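Local coordinates for uncharacterized protein (Vibrio parahaemolyticus M0605, PDB 3X0T) that is PirA, a jelly-roll protein of a plasmid-borne toxin of this marine pathogen, and probably contributes to pore formation, at residues G21-V26 with R93-N98; R39-E44 with C106-H111; T46-L51 with V74-T79; I53-G58 with N87-Q92. One frame throughout, in Å; residues are numbered along the deposited sequence.

Contact 1 (G21-V26 with R93-N98)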
loop_
_atom_site.group_PDB
_atom_site.type_symbol
_atom_site.label_atom_id
_atom_site.label_comp_id
_atom_site.label_asym_id
_atom_site.label_seq_id
_atom_site.Cartn_x
_atom_site.Cartn_y
_atom_site.Cartn_z
ATOM N N GLY A 21 -10.075 -6.438 -11.934
ATOM C CA GLY A 21 -10.466 -6.366 -10.531
ATOM C C GLY A 21 -9.488 -7.073 -9.645
ATOM O O GLY A 21 -9.853 -7.279 -8.464
ATOM N N GLY A 22 -8.264 -7.417 -10.081
ATOM C CA GLY A 22 -7.341 -8.031 -9.142
ATOM C C GLY A 22 -6.969 -7.087 -8.000
ATOM O O GLY A 22 -6.916 -5.855 -8.167
ATOM N N VAL A 23 -6.694 -7.725 -6.863
ATOM C CA VAL A 23 -6.265 -6.997 -5.665
ATOM C C VAL A 23 -5.007 -7.653 -5.173
ATOM O O VAL A 23 -5.002 -8.878 -4.963
ATOM C CB VAL A 23 -7.384 -7.043 -4.561
ATOM C CG1 VAL A 23 -6.879 -6.311 -3.317
ATOM C CG2 VAL A 23 -8.683 -6.444 -5.072
ATOM N N THR A 24 -3.938 -6.938 -4.987
ATOM C CA THR A 24 -2.707 -7.483 -4.462
ATOM C C THR A 24 -2.377 -6.737 -3.169
ATOM O O THR A 24 -2.294 -5.524 -3.146
ATOM C CB THR A 24 -1.531 -7.328 -5.461
ATOM O OG1 THR A 24 -1.918 -8.084 -6.591
ATOM C CG2 THR A 24 -0.216 -7.866 -4.845
ATOM N N GLU A 25 -2.182 -7.503 -2.082
ATOM C CA GLU A 25 -1.740 -6.938 -0.784
ATOM C C GLU A 25 -0.271 -6.687 -0.818
ATOM O O GLU A 25 0.515 -7.612 -1.042
ATOM C CB GLU A 25 -1.933 -7.856 0.413
ATOM C CG GLU A 25 -3.347 -8.059 0.675
ATOM C CD GLU A 25 -3.560 -8.877 1.933
ATOM O OE1 GLU A 25 -2.880 -9.932 2.115
ATOM O OE2 GLU A 25 -4.458 -8.588 2.600
ATOM N N VAL A 26 0.163 -5.448 -0.599
ATOM C CA VAL A 26 1.589 -5.112 -0.666
ATOM C C VAL A 26 2.194 -4.764 0.684
ATOM O O VAL A 26 3.395 -4.706 0.822
ATOM C CB VAL A 26 1.882 -4.031 -1.710
ATOM C CG1 VAL A 26 1.386 -4.499 -3.091
ATOM C CG2 VAL A 26 1.274 -2.688 -1.332
ATOM N N ARG A 93 -3.699 -2.475 6.064
ATOM C CA ARG A 93 -3.002 -3.041 4.925
ATOM C C ARG A 93 -2.958 -2.009 3.813
ATOM O O ARG A 93 -3.752 -1.045 3.823
ATOM C CB ARG A 93 -3.674 -4.334 4.433
ATOM C CG ARG A 93 -5.061 -4.190 3.826
ATOM C CD ARG A 93 -5.540 -5.465 3.238
ATOM N NE ARG A 93 -6.856 -5.283 2.648
ATOM C CZ ARG A 93 -7.434 -6.191 1.848
ATOM N NH1 ARG A 93 -6.855 -7.349 1.641
ATOM N NH2 ARG A 93 -8.559 -5.839 1.229
ATOM N N ILE A 94 -2.109 -2.231 2.852
ATOM C CA ILE A 94 -2.068 -1.476 1.620
ATOM C C ILE A 94 -2.340 -2.459 0.503
ATOM O O ILE A 94 -1.664 -3.512 0.426
ATOM C CB ILE A 94 -0.710 -0.730 1.420
ATOM C CG1 ILE A 94 -0.474 0.257 2.558
ATOM C CG2 ILE A 94 -0.701 -0.048 0.081
ATOM C CD1 ILE A 94 0.875 0.899 2.559
ATOM N N VAL A 95 -3.277 -2.132 -0.365
ATOM C CA VAL A 95 -3.571 -2.962 -1.520
ATOM C C VAL A 95 -3.386 -2.138 -2.803
ATOM O O VAL A 95 -3.564 -0.928 -2.797
ATOM C CB VAL A 95 -5.002 -3.567 -1.477
ATOM C CG1 VAL A 95 -5.139 -4.563 -0.353
ATOM C CG2 VAL A 95 -6.071 -2.517 -1.436
ATOM N N VAL A 96 -3.084 -2.843 -3.865
ATOM C CA VAL A 96 -3.087 -2.281 -5.200
ATOM C C VAL A 96 -4.167 -3.021 -5.980
ATOM O O VAL A 96 -4.240 -4.264 -5.928
ATOM C CB VAL A 96 -1.683 -2.404 -5.890
ATOM C CG1 VAL A 96 -1.728 -1.729 -7.247
ATOM C CG2 VAL A 96 -0.614 -1.765 -5.023
ATOM N N ILE A 97 -5.040 -2.244 -6.635
ATOM C CA ILE A 97 -6.221 -2.772 -7.308
ATOM C C ILE A 97 -6.096 -2.380 -8.798
ATOM O O ILE A 97 -5.788 -1.257 -9.165
ATOM C CB ILE A 97 -7.505 -2.130 -6.710
ATOM C CG1 ILE A 97 -7.545 -2.374 -5.200
ATOM C CG2 ILE A 97 -8.734 -2.718 -7.397
ATOM C CD1 ILE A 97 -8.654 -1.613 -4.495
ATOM N N ASN A 98 -6.353 -3.409 -9.622
ATOM C CA ASN A 98 -6.264 -3.224 -11.077
ATOM C C ASN A 98 -7.635 -3.445 -11.659
ATOM O O ASN A 98 -8.089 -4.579 -11.775
ATOM C CB ASN A 98 -5.257 -4.219 -11.678
ATOM C CG ASN A 98 -5.088 -4.036 -13.161
ATOM O OD1 ASN A 98 -5.652 -3.126 -13.735
ATOM N ND2 ASN A 98 -4.256 -4.886 -13.757
#

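Contact 2 (R39-E44 with C106-H111)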
loop_
_atom_site.group_PDB
_atom_site.type_symbol
_atom_site.label_atom_id
_atom_site.label_comp_id
_atom_site.label_asym_id
_atom_site.label_seq_id
_atom_site.Cartn_x
_atom_site.Cartn_y
_atom_site.Cartn_z
ATOM N N ARG A 39 2.672 2.416 8.057
ATOM C CA ARG A 39 3.909 2.643 7.280
ATOM C C ARG A 39 3.514 3.233 5.953
ATOM O O ARG A 39 2.614 2.753 5.300
ATOM C CB ARG A 39 4.619 1.242 7.089
ATOM C CG ARG A 39 5.806 1.251 6.158
ATOM C CD ARG A 39 6.759 0.121 6.428
ATOM N NE ARG A 39 6.098 -1.203 6.322
ATOM C CZ ARG A 39 6.674 -2.310 6.763
ATOM N NH1 ARG A 39 6.032 -3.453 6.658
ATOM N NH2 ARG A 39 7.897 -2.277 7.360
ATOM N N SER A 40 4.270 4.236 5.536
ATOM C CA SER A 40 4.041 4.884 4.223
ATOM C C SER A 40 4.829 4.160 3.153
ATOM O O SER A 40 5.872 3.558 3.437
ATOM C CB SER A 40 4.580 6.350 4.297
ATOM O OG SER A 40 3.826 7.061 5.263
ATOM N N VAL A 41 4.384 4.295 1.889
ATOM C CA VAL A 41 5.104 3.646 0.779
ATOM C C VAL A 41 5.010 4.600 -0.411
ATOM O O VAL A 41 4.186 5.484 -0.465
ATOM C CB VAL A 41 4.494 2.297 0.380
ATOM C CG1 VAL A 41 4.455 1.383 1.574
ATOM C CG2 VAL A 41 3.141 2.406 -0.253
ATOM N N ASP A 42 5.920 4.340 -1.365
ATOM C CA ASP A 42 5.718 4.895 -2.694
ATOM C C ASP A 42 5.422 3.749 -3.646
ATOM O O ASP A 42 5.942 2.650 -3.512
ATOM C CB ASP A 42 6.970 5.634 -3.249
ATOM C CG ASP A 42 7.526 6.549 -2.258
ATOM O OD1 ASP A 42 6.806 7.335 -1.703
ATOM O OD2 ASP A 42 8.778 6.459 -2.060
ATOM N N ILE A 43 4.553 3.996 -4.615
ATOM C CA ILE A 43 4.267 3.017 -5.650
ATOM C C ILE A 43 4.743 3.578 -7.026
ATOM O O ILE A 43 4.376 4.705 -7.378
ATOM C CB ILE A 43 2.756 2.712 -5.720
ATOM C CG1 ILE A 43 2.502 1.747 -6.922
ATOM C CG2 ILE A 43 1.828 3.942 -5.778
ATOM C CD1 ILE A 43 1.074 1.196 -6.976
ATOM N N GLU A 44 5.531 2.750 -7.743
ATOM C CA GLU A 44 5.884 3.057 -9.135
ATOM C C GLU A 44 5.097 2.055 -9.990
ATOM O O GLU A 44 5.238 0.859 -9.876
ATOM C CB GLU A 44 7.420 2.832 -9.318
ATOM C CG GLU A 44 7.846 3.055 -10.728
ATOM C CD GLU A 44 9.281 2.632 -11.009
ATOM O OE1 GLU A 44 9.939 1.936 -10.157
ATOM O OE2 GLU A 44 9.741 2.909 -12.144
ATOM N N CYS A 106 3.830 -3.253 -10.543
ATOM C CA CYS A 106 4.331 -2.102 -9.820
ATOM C C CYS A 106 5.490 -2.550 -8.936
ATOM O O CYS A 106 5.720 -3.717 -8.653
ATOM C CB CYS A 106 3.243 -1.457 -8.974
ATOM S SG CYS A 106 2.553 -2.430 -7.653
ATOM N N THR A 107 6.248 -1.508 -8.510
ATOM C CA THR A 107 7.252 -1.684 -7.436
ATOM C C THR A 107 6.778 -0.759 -6.270
ATOM O O THR A 107 6.390 0.396 -6.475
ATOM C CB THR A 107 8.640 -1.273 -7.937
ATOM O OG1 THR A 107 9.003 -2.138 -9.032
ATOM C CG2 THR A 107 9.657 -1.406 -6.785
ATOM N N ILE A 108 6.858 -1.336 -5.064
ATOM C CA ILE A 108 6.521 -0.593 -3.852
ATOM C C ILE A 108 7.883 -0.347 -3.109
ATOM O O ILE A 108 8.648 -1.280 -2.949
ATOM C CB ILE A 108 5.527 -1.413 -3.002
ATOM C CG1 ILE A 108 4.233 -1.657 -3.767
ATOM C CG2 ILE A 108 5.246 -0.625 -1.683
ATOM C CD1 ILE A 108 3.382 -0.468 -4.002
ATOM N N TYR A 109 8.023 0.901 -2.635
ATOM C CA TYR A 109 9.201 1.329 -1.861
ATOM C C TYR A 109 8.644 1.619 -0.453
ATOM O O TYR A 109 7.769 2.464 -0.285
ATOM C CB TYR A 109 9.817 2.550 -2.505
ATOM C CG TYR A 109 10.237 2.229 -3.917
ATOM C CD1 TYR A 109 11.474 1.706 -4.162
ATOM C CD2 TYR A 109 9.383 2.504 -4.968
ATOM C CE1 TYR A 109 11.870 1.390 -5.454
ATOM C CE2 TYR A 109 9.776 2.217 -6.316
ATOM C CZ TYR A 109 11.031 1.662 -6.520
ATOM O OH TYR A 109 11.467 1.365 -7.836
ATOM N N TYR A 110 9.185 0.905 0.514
ATOM C CA TYR A 110 8.619 0.963 1.878
ATOM C C TYR A 110 9.473 1.929 2.707
ATOM O O TYR A 110 10.701 1.773 2.820
ATOM C CB TYR A 110 8.719 -0.436 2.500
ATOM C CG TYR A 110 7.877 -1.439 1.740
ATOM C CD1 TYR A 110 6.535 -1.660 2.065
ATOM C CD2 TYR A 110 8.407 -2.104 0.632
ATOM C CE1 TYR A 110 5.728 -2.570 1.282
ATOM C CE2 TYR A 110 7.659 -3.005 -0.148
ATOM C CZ TYR A 110 6.337 -3.215 0.196
ATOM O OH TYR A 110 5.593 -4.092 -0.585
ATOM N N HIS A 111 8.775 2.894 3.307
ATOM C CA HIS A 111 9.483 3.916 4.107
ATOM C C HIS A 111 9.690 3.401 5.470
ATOM O O HIS A 111 8.761 3.474 6.271
ATOM C CB HIS A 111 8.843 5.253 4.079
ATOM C CG HIS A 111 9.053 5.846 2.743
ATOM N ND1 HIS A 111 10.280 6.333 2.292
ATOM C CD2 HIS A 111 8.225 5.912 1.693
ATOM C CE1 HIS A 111 10.126 6.780 1.055
ATOM N NE2 HIS A 111 8.851 6.647 0.727
HETATM O O HOH W 1 6.491 5.019 7.214
HETATM O O HOH W 2 10.858 -0.623 -10.771
#

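Contact 3 (T46-L51 with V74-T79)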
loop_
_atom_site.group_PDB
_atom_site.type_symbol
_atom_site.label_atom_id
_atom_site.label_comp_id
_atom_site.label_asym_id
_atom_site.label_seq_id
_atom_site.Cartn_x
_atom_site.Cartn_y
_atom_site.Cartn_z
ATOM N N THR A 46 4.734 0.190 -13.197
ATOM C CA THR A 46 5.668 -0.224 -14.254
ATOM C C THR A 46 4.915 -0.997 -15.371
ATOM O O THR A 46 5.568 -1.608 -16.234
ATOM C CB THR A 46 6.794 -1.038 -13.710
ATOM O OG1 THR A 46 6.244 -2.275 -13.229
ATOM C CG2 THR A 46 7.571 -0.322 -12.632
ATOM N N GLY A 47 3.605 -0.942 -15.335
ATOM C CA GLY A 47 2.773 -1.597 -16.374
ATOM C C GLY A 47 2.212 -0.554 -17.313
ATOM O O GLY A 47 2.679 0.578 -17.387
ATOM N N ARG A 48 1.284 -0.999 -18.144
ATOM C CA ARG A 48 0.779 -0.148 -19.260
ATOM C C ARG A 48 -0.495 0.582 -18.905
ATOM O O ARG A 48 -0.833 1.522 -19.618
ATOM C CB ARG A 48 0.552 -1.004 -20.541
ATOM C CG ARG A 48 1.821 -1.723 -20.992
ATOM C CD ARG A 48 1.640 -2.261 -22.381
ATOM N NE ARG A 48 1.771 -1.212 -23.431
ATOM C CZ ARG A 48 0.763 -0.695 -24.134
ATOM N NH1 ARG A 48 -0.506 -1.095 -23.917
ATOM N NH2 ARG A 48 1.089 0.211 -25.016
ATOM N N GLY A 49 -1.193 0.194 -17.849
ATOM C CA GLY A 49 -2.451 0.819 -17.497
ATOM C C GLY A 49 -2.411 1.325 -16.068
ATOM O O GLY A 49 -1.492 1.078 -15.316
ATOM N N GLU A 50 -3.490 1.995 -15.698
ATOM C CA GLU A 50 -3.540 2.636 -14.353
ATOM C C GLU A 50 -3.809 1.584 -13.247
ATOM O O GLU A 50 -4.416 0.527 -13.480
ATOM C CB GLU A 50 -4.629 3.691 -14.279
ATOM C CG GLU A 50 -6.023 3.202 -14.350
ATOM C CD GLU A 50 -7.081 4.263 -14.531
ATOM O OE1 GLU A 50 -6.839 5.473 -14.697
ATOM O OE2 GLU A 50 -8.255 3.814 -14.629
ATOM N N LEU A 51 -3.460 1.930 -12.025
ATOM C CA LEU A 51 -3.697 1.130 -10.813
ATOM C C LEU A 51 -4.266 2.047 -9.747
ATOM O O LEU A 51 -3.872 3.210 -9.644
ATOM C CB LEU A 51 -2.361 0.550 -10.325
ATOM C CG LEU A 51 -1.659 -0.431 -11.290
ATOM C CD1 LEU A 51 -0.246 -0.726 -10.840
ATOM C CD2 LEU A 51 -2.464 -1.643 -11.525
ATOM N N VAL A 74 -2.920 5.786 -9.864
ATOM C CA VAL A 74 -1.581 5.976 -10.361
ATOM C C VAL A 74 -1.484 5.544 -11.813
ATOM O O VAL A 74 -1.746 4.396 -12.124
ATOM C CB VAL A 74 -0.566 5.165 -9.498
ATOM C CG1 VAL A 74 0.845 5.475 -9.912
ATOM C CG2 VAL A 74 -0.785 5.457 -7.973
ATOM N N GLN A 75 -1.143 6.452 -12.727
ATOM C CA GLN A 75 -1.033 6.122 -14.172
ATOM C C GLN A 75 0.283 5.396 -14.502
ATOM O O GLN A 75 1.195 5.383 -13.685
ATOM C CB GLN A 75 -1.134 7.372 -15.020
ATOM C CG GLN A 75 -2.384 8.161 -14.736
ATOM C CD GLN A 75 -3.609 7.345 -15.158
ATOM O OE1 GLN A 75 -3.661 6.658 -16.223
ATOM N NE2 GLN A 75 -4.623 7.333 -14.304
ATOM N N ARG A 76 0.375 4.873 -15.740
ATOM C CA ARG A 76 1.608 4.113 -16.109
ATOM C C ARG A 76 2.791 5.022 -15.926
ATOM O O ARG A 76 2.656 6.220 -16.229
ATOM C CB ARG A 76 1.475 3.464 -17.555
ATOM C CG ARG A 76 1.523 4.474 -18.695
ATOM C CD ARG A 76 1.708 3.822 -20.032
ATOM N NE ARG A 76 3.070 3.281 -20.106
ATOM C CZ ARG A 76 3.608 2.435 -20.982
ATOM N NH1 ARG A 76 2.858 2.039 -22.001
ATOM N NH2 ARG A 76 4.900 2.092 -20.834
ATOM N N ASP A 77 3.895 4.421 -15.507
ATOM C CA ASP A 77 5.184 5.082 -15.362
ATOM C C ASP A 77 5.207 6.099 -14.187
ATOM O O ASP A 77 6.288 6.683 -13.963
ATOM C CB ASP A 77 5.679 5.796 -16.618
ATOM C CG ASP A 77 5.475 5.033 -17.909
ATOM O OD1 ASP A 77 5.671 3.821 -18.050
ATOM O OD2 ASP A 77 5.100 5.700 -18.862
ATOM N N GLU A 78 4.107 6.391 -13.515
ATOM C CA GLU A 78 4.148 7.376 -12.438
ATOM C C GLU A 78 4.576 6.720 -11.139
ATOM O O GLU A 78 4.343 5.514 -10.914
ATOM C CB GLU A 78 2.750 7.959 -12.149
ATOM C CG GLU A 78 2.144 8.840 -13.257
ATOM C CD GLU A 78 0.759 9.451 -12.833
ATOM O OE1 GLU A 78 -0.016 8.994 -11.882
ATOM O OE2 GLU A 78 0.551 10.409 -13.598
ATOM N N THR A 79 5.153 7.560 -10.279
ATOM C CA THR A 79 5.420 7.177 -8.912
ATOM C C THR A 79 4.627 8.074 -7.990
ATOM O O THR A 79 4.547 9.284 -8.190
ATOM C CB THR A 79 6.898 7.251 -8.566
ATOM O OG1 THR A 79 7.616 6.385 -9.460
ATOM C CG2 THR A 79 7.162 6.931 -7.221
HETATM O O HOH W 3 5.428 1.399 -17.258
HETATM O O HOH W 4 -5.606 5.761 -17.780
#

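Contact 4 (I53-G58 with N87-Q92)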
loop_
_atom_site.group_PDB
_atom_site.type_symbol
_atom_site.label_atom_id
_atom_site.label_comp_id
_atom_site.label_asym_id
_atom_site.label_seq_id
_atom_site.Cartn_x
_atom_site.Cartn_y
_atom_site.Cartn_z
ATOM N N ILE A 53 -4.152 2.520 -5.598
ATOM C CA ILE A 53 -3.573 2.093 -4.341
ATOM C C ILE A 53 -4.476 2.552 -3.219
ATOM O O ILE A 53 -4.978 3.700 -3.235
ATOM C CB ILE A 53 -2.123 2.582 -4.193
ATOM C CG1 ILE A 53 -1.452 1.890 -2.993
ATOM C CG2 ILE A 53 -1.994 4.102 -4.154
ATOM C CD1 ILE A 53 0.045 2.101 -2.938
ATOM N N GLN A 54 -4.700 1.679 -2.248
ATOM C CA GLN A 54 -5.536 2.054 -1.089
ATOM C C GLN A 54 -4.862 1.687 0.217
ATOM O O GLN A 54 -4.212 0.636 0.343
ATOM C CB GLN A 54 -6.933 1.366 -1.083
ATOM C CG GLN A 54 -7.728 1.699 -2.344
ATOM C CD GLN A 54 -9.131 1.323 -2.235
ATOM O OE1 GLN A 54 -9.532 0.304 -1.626
ATOM N NE2 GLN A 54 -9.970 2.187 -2.864
ATOM N N TYR A 55 -5.041 2.557 1.197
ATOM C CA TYR A 55 -4.686 2.290 2.592
ATOM C C TYR A 55 -5.975 1.882 3.293
ATOM O O TYR A 55 -6.904 2.666 3.297
ATOM C CB TYR A 55 -4.057 3.532 3.237
ATOM C CG TYR A 55 -3.157 3.217 4.366
ATOM C CD1 TYR A 55 -3.662 2.714 5.592
ATOM C CD2 TYR A 55 -1.773 3.322 4.237
ATOM C CE1 TYR A 55 -2.799 2.333 6.613
ATOM C CE2 TYR A 55 -0.919 2.928 5.248
ATOM C CZ TYR A 55 -1.435 2.433 6.436
ATOM O OH TYR A 55 -0.551 2.043 7.420
ATOM N N GLN A 56 -6.007 0.669 3.849
ATOM C CA GLN A 56 -7.222 0.130 4.456
ATOM C C GLN A 56 -6.991 -0.216 5.915
ATOM O O GLN A 56 -5.829 -0.444 6.319
ATOM C CB GLN A 56 -7.674 -1.106 3.713
ATOM C CG GLN A 56 -8.058 -0.805 2.269
ATOM C CD GLN A 56 -8.649 -1.998 1.555
ATOM O OE1 GLN A 56 -8.683 -3.119 2.093
ATOM N NE2 GLN A 56 -9.125 -1.772 0.331
ATOM N N TRP A 57 -8.071 -0.249 6.700
ATOM C CA TRP A 57 -7.978 -0.556 8.114
ATOM C C TRP A 57 -9.102 -1.463 8.525
ATOM O O TRP A 57 -10.140 -1.537 7.852
ATOM C CB TRP A 57 -7.904 0.724 8.974
ATOM C CG TRP A 57 -9.206 1.474 9.023
ATOM C CD1 TRP A 57 -9.689 2.387 8.095
ATOM C CD2 TRP A 57 -10.222 1.356 10.016
ATOM N NE1 TRP A 57 -10.907 2.842 8.492
ATOM C CE2 TRP A 57 -11.277 2.214 9.645
ATOM C CE3 TRP A 57 -10.370 0.583 11.186
ATOM C CZ2 TRP A 57 -12.479 2.279 10.394
ATOM C CZ3 TRP A 57 -11.552 0.652 11.906
ATOM C CH2 TRP A 57 -12.581 1.507 11.515
ATOM N N GLY A 58 -8.925 -2.121 9.668
ATOM C CA GLY A 58 -9.978 -2.988 10.217
ATOM C C GLY A 58 -10.053 -2.785 11.733
ATOM O O GLY A 58 -9.049 -2.465 12.402
ATOM N N ASN A 87 -3.431 8.240 12.400
ATOM C CA ASN A 87 -4.059 7.528 13.514
ATOM C C ASN A 87 -3.614 6.023 13.473
ATOM O O ASN A 87 -3.143 5.502 12.462
ATOM C CB ASN A 87 -5.598 7.719 13.591
ATOM C CG ASN A 87 -6.313 7.379 12.258
ATOM O OD1 ASN A 87 -6.015 7.974 11.191
ATOM N ND2 ASN A 87 -7.384 6.557 12.428
ATOM N N ALA A 88 -3.827 5.349 14.618
ATOM C CA ALA A 88 -3.365 4.004 14.901
ATOM C C ALA A 88 -4.498 3.003 14.685
ATOM O O ALA A 88 -5.685 3.328 14.953
ATOM C CB ALA A 88 -2.867 3.948 16.353
ATOM N N PHE A 89 -4.159 1.790 14.244
ATOM C CA PHE A 89 -5.130 0.781 13.917
ATOM C C PHE A 89 -4.818 -0.518 14.564
ATOM O O PHE A 89 -3.640 -0.843 14.858
ATOM C CB PHE A 89 -5.169 0.556 12.389
ATOM C CG PHE A 89 -5.478 1.810 11.600
ATOM C CD1 PHE A 89 -6.801 2.353 11.691
ATOM C CD2 PHE A 89 -4.544 2.426 10.789
ATOM C CE1 PHE A 89 -7.080 3.499 10.904
ATOM C CE2 PHE A 89 -4.865 3.539 10.025
ATOM C CZ PHE A 89 -6.121 4.063 10.077
ATOM N N TYR A 90 -5.814 -1.390 14.723
ATOM C CA TYR A 90 -5.636 -2.782 15.108
ATOM C C TYR A 90 -5.239 -3.645 13.931
ATOM O O TYR A 90 -4.480 -4.606 14.092
ATOM C CB TYR A 90 -6.928 -3.297 15.725
ATOM C CG TYR A 90 -7.221 -2.673 17.066
ATOM C CD1 TYR A 90 -6.629 -3.156 18.239
ATOM C CD2 TYR A 90 -8.065 -1.578 17.181
ATOM C CE1 TYR A 90 -6.849 -2.587 19.480
ATOM C CE2 TYR A 90 -8.301 -1.002 18.436
ATOM C CZ TYR A 90 -7.705 -1.510 19.559
ATOM O OH TYR A 90 -7.888 -0.931 20.805
ATOM N N HIS A 91 -5.756 -3.340 12.751
ATOM C CA HIS A 91 -5.473 -4.025 11.496
ATOM C C HIS A 91 -5.331 -3.003 10.418
ATOM O O HIS A 91 -6.161 -2.081 10.349
ATOM C CB HIS A 91 -6.552 -5.048 11.125
ATOM C CG HIS A 91 -6.746 -6.092 12.172
ATOM N ND1 HIS A 91 -5.892 -7.172 12.320
ATOM C CD2 HIS A 91 -7.617 -6.121 13.232
ATOM C CE1 HIS A 91 -6.250 -7.833 13.399
ATOM N NE2 HIS A 91 -7.264 -7.208 13.987
ATOM N N GLN A 92 -4.369 -3.168 9.523
ATOM C CA GLN A 92 -4.207 -2.251 8.401
ATOM C C GLN A 92 -3.492 -2.976 7.286
ATOM O O GLN A 92 -2.736 -3.930 7.520
ATOM C CB GLN A 92 -3.540 -0.937 8.838
ATOM C CG GLN A 92 -2.101 -1.139 9.396
ATOM C CD GLN A 92 -1.723 0.029 10.192
ATOM O OE1 GLN A 92 -1.582 1.169 9.644
ATOM N NE2 GLN A 92 -1.524 -0.104 11.483
HETATM O O HOH W 5 -8.261 -0.311 13.858
#

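Contact 1 (G21-V26 with R93-N98)
Gly21 and Gly22 both face Asn98 and form a G1 beta bulge, with a positive phi (110°) at Gly21. Gly21 N donates to Asn98 O at 2.7 Å, and Asn98 N donates to Gly22 O. Val23 follows as a non-hydrogen-bonded partner of Ile97. Its CG1, anti to the backbone N (chi1 178°), lies 3.8 Å from Val95 CB. Thr24 pairs with Val96 through two backbone bonds, N to O and O to N, while its OG1 bonds to Thr16 O in strand 11-17. Glu25 reaches across to Arg93, and the two side chains meet at about a right angle. In the conformer given here, one of two, Arg93 NH1 donates to Glu25 OE2 at 2.9 Å in a salt bridge. Glu25 OE2 lies in the guanidinium plane; Arg93 NH1 meets it on the anti side, 30° out of the carboxylate plane. Val95 CG1 covers one guanidinium face. Val26 N bonds to Ile94 O, and Val26 CG2 packs on Ile94 CG2 at 3.6 Å. The salt bridge shares its face with Val23, Val95 and Ile97. Arg93 NH2 also bonds to Gln56 OE1, which probably helps to fix the guanidinium for this conformer of Glu25.

Contact 2 (R39-E44 with C106-H111)
Val41 to Glu44 runs antiparallel to Cys106 to Tyr110, with the strand axes 4.6 Å apart at closest and 161° between their directions. Asp42 with Tyr109 and Glu44 with Thr107 are hydrogen-bonded pairs. Val41 with Tyr110 and Ile43 with Ile108 are non-hydrogen-bonded pairs. His111 N adds a bond to Ser40 O, and a water joins Ser40 N to His111 O. On one face, Ile108 touches three residues. Its CD1 touches Ile43 CB at 3.7 Å, and its CG2 touches Val41 CB and lies over one face of the Tyr110 ring. On the other face the contacts are polar. Tyr109 OH donates to Glu44 OE1 at 2.8 Å, nearly in line with the C-O bond. Glu44 CG is anti to the backbone N (chi1 177°) and the chain is extended, which carries the carboxylate to the phenol. A water links the same OE1 to Thr107 OG1, which also bonds to Asp14 OD1 in strand 11-17. His111 NE2 bonds weakly to both oxygens of Asp42, 2.8 Å from OD2, with ring and carboxylate 73° apart. Asp42 OD1 is also held by His81 ND1. Strand 11-17 flanks 104-110, and strand 79-82 flanks 41-45. The face of Val41 and Ile43 packs on Ile53 of the second sheet of the jelly roll.

Contact 3 (T46-L51 with V74-T79)
The Arg76 guanidinium lies against the backbone of Gly47 and Arg48. Arg48 CA sits over one face, toward the rim, and Gly47 O is on a face too. Arg48 NH2 and Asp77 OD1 lie at the edge, in plane. The two guanidinium planes are 81° apart, with Arg48 NE 3.7 Å from Arg76 NH1. These like charges should repel, and the weak salt bridge from Arg76 NE to Asp77 OD1 probably offsets part of this. A water bridges Gly47 O and Asp77 OD1. The amide of Gln75 runs alongside Glu50. Gln75 NE2 donates almost straight to the anti lone pair of Glu50 OE1 at 2.9 Å (170°), and the bend at chi2 (-66°) turns the amide back to it. Leu51 and Val74 form a hydrogen-bonded antiparallel pair. A type II turn spans Gln75 to Glu78, and Gln75 N bonds to Glu78 OE1. Asn45 ND2 bonds to both Gly49 O and Val74 O. The contact joins two sheet-to-sheet connections, 41-45 to 51-58 and 67-74 to 79-82.

Contact 4 (I53-G58 with N87-Q92)
Trp57 CB stands over one face of the Phe89 ring, 3.6 Å from its centroid, a CH-pi contact. CG of Trp57 lies between the backbone N and the carbonyl carbon (chi1 71°). The indole's five-membered ring then runs nearly parallel to the Phe89 ring, at 18°, but is slid aside with little overlap. The centroids are 4.9 Å apart. At another ring atom, CE2, Phe89 meets Tyr55 CE1 at 4.2 Å. Gln92 supplies the polar part of the contact. Tyr55 OH donates to Gln92 OE1 at a short 2.6 Å, with ring and amide planes 74° apart. Gln92 NE2 bonds to Glu36 O, so both ends of the amide are held. In the jelly roll, these are the ends of neighbouring antiparallel strands 51-58 and 91-98 in one sheet. Trp57 with Gln92 is a non-hydrogen-bonded pair, and Gly58 with His91 is a hydrogen-bonded one. Gly58 N donates to His91 O at 2.8 Å from above the carbonyl plane. The return bond from His91 N to Gly58 O is weak, at 3.4 Å. A water accepts from Tyr90 N and donates to Gly58 O, bridging the place where the chain enters strand 91-98. The His91 ring turns to His30, with its ND1 bonded to His30 ND1.

How the contacts relate
From the N terminus, strand 22-30 comes first, and contact 1 closes its long loop when strand 91-98 returns beside it. Strand 41-45 opens contact 2, which closes last, on strand 104-110. Contacts 1 and 2 therefore cross along the chain. They lie in different sheets, and Val26 O with Tyr110 OH is a probable hydrogen bond between them. Contact 3 joins the loops after strands 41-45 and 67-74. Contact 4 pairs strand 51-58 with the start of strand 91-98. Each is nested inside both contact 1 and contact 2, and they cross each other. Contacts 1 and 4 share one sheet through strand 91-98. Contact 3 lies on the opposite side of the chain's centre from contact 4.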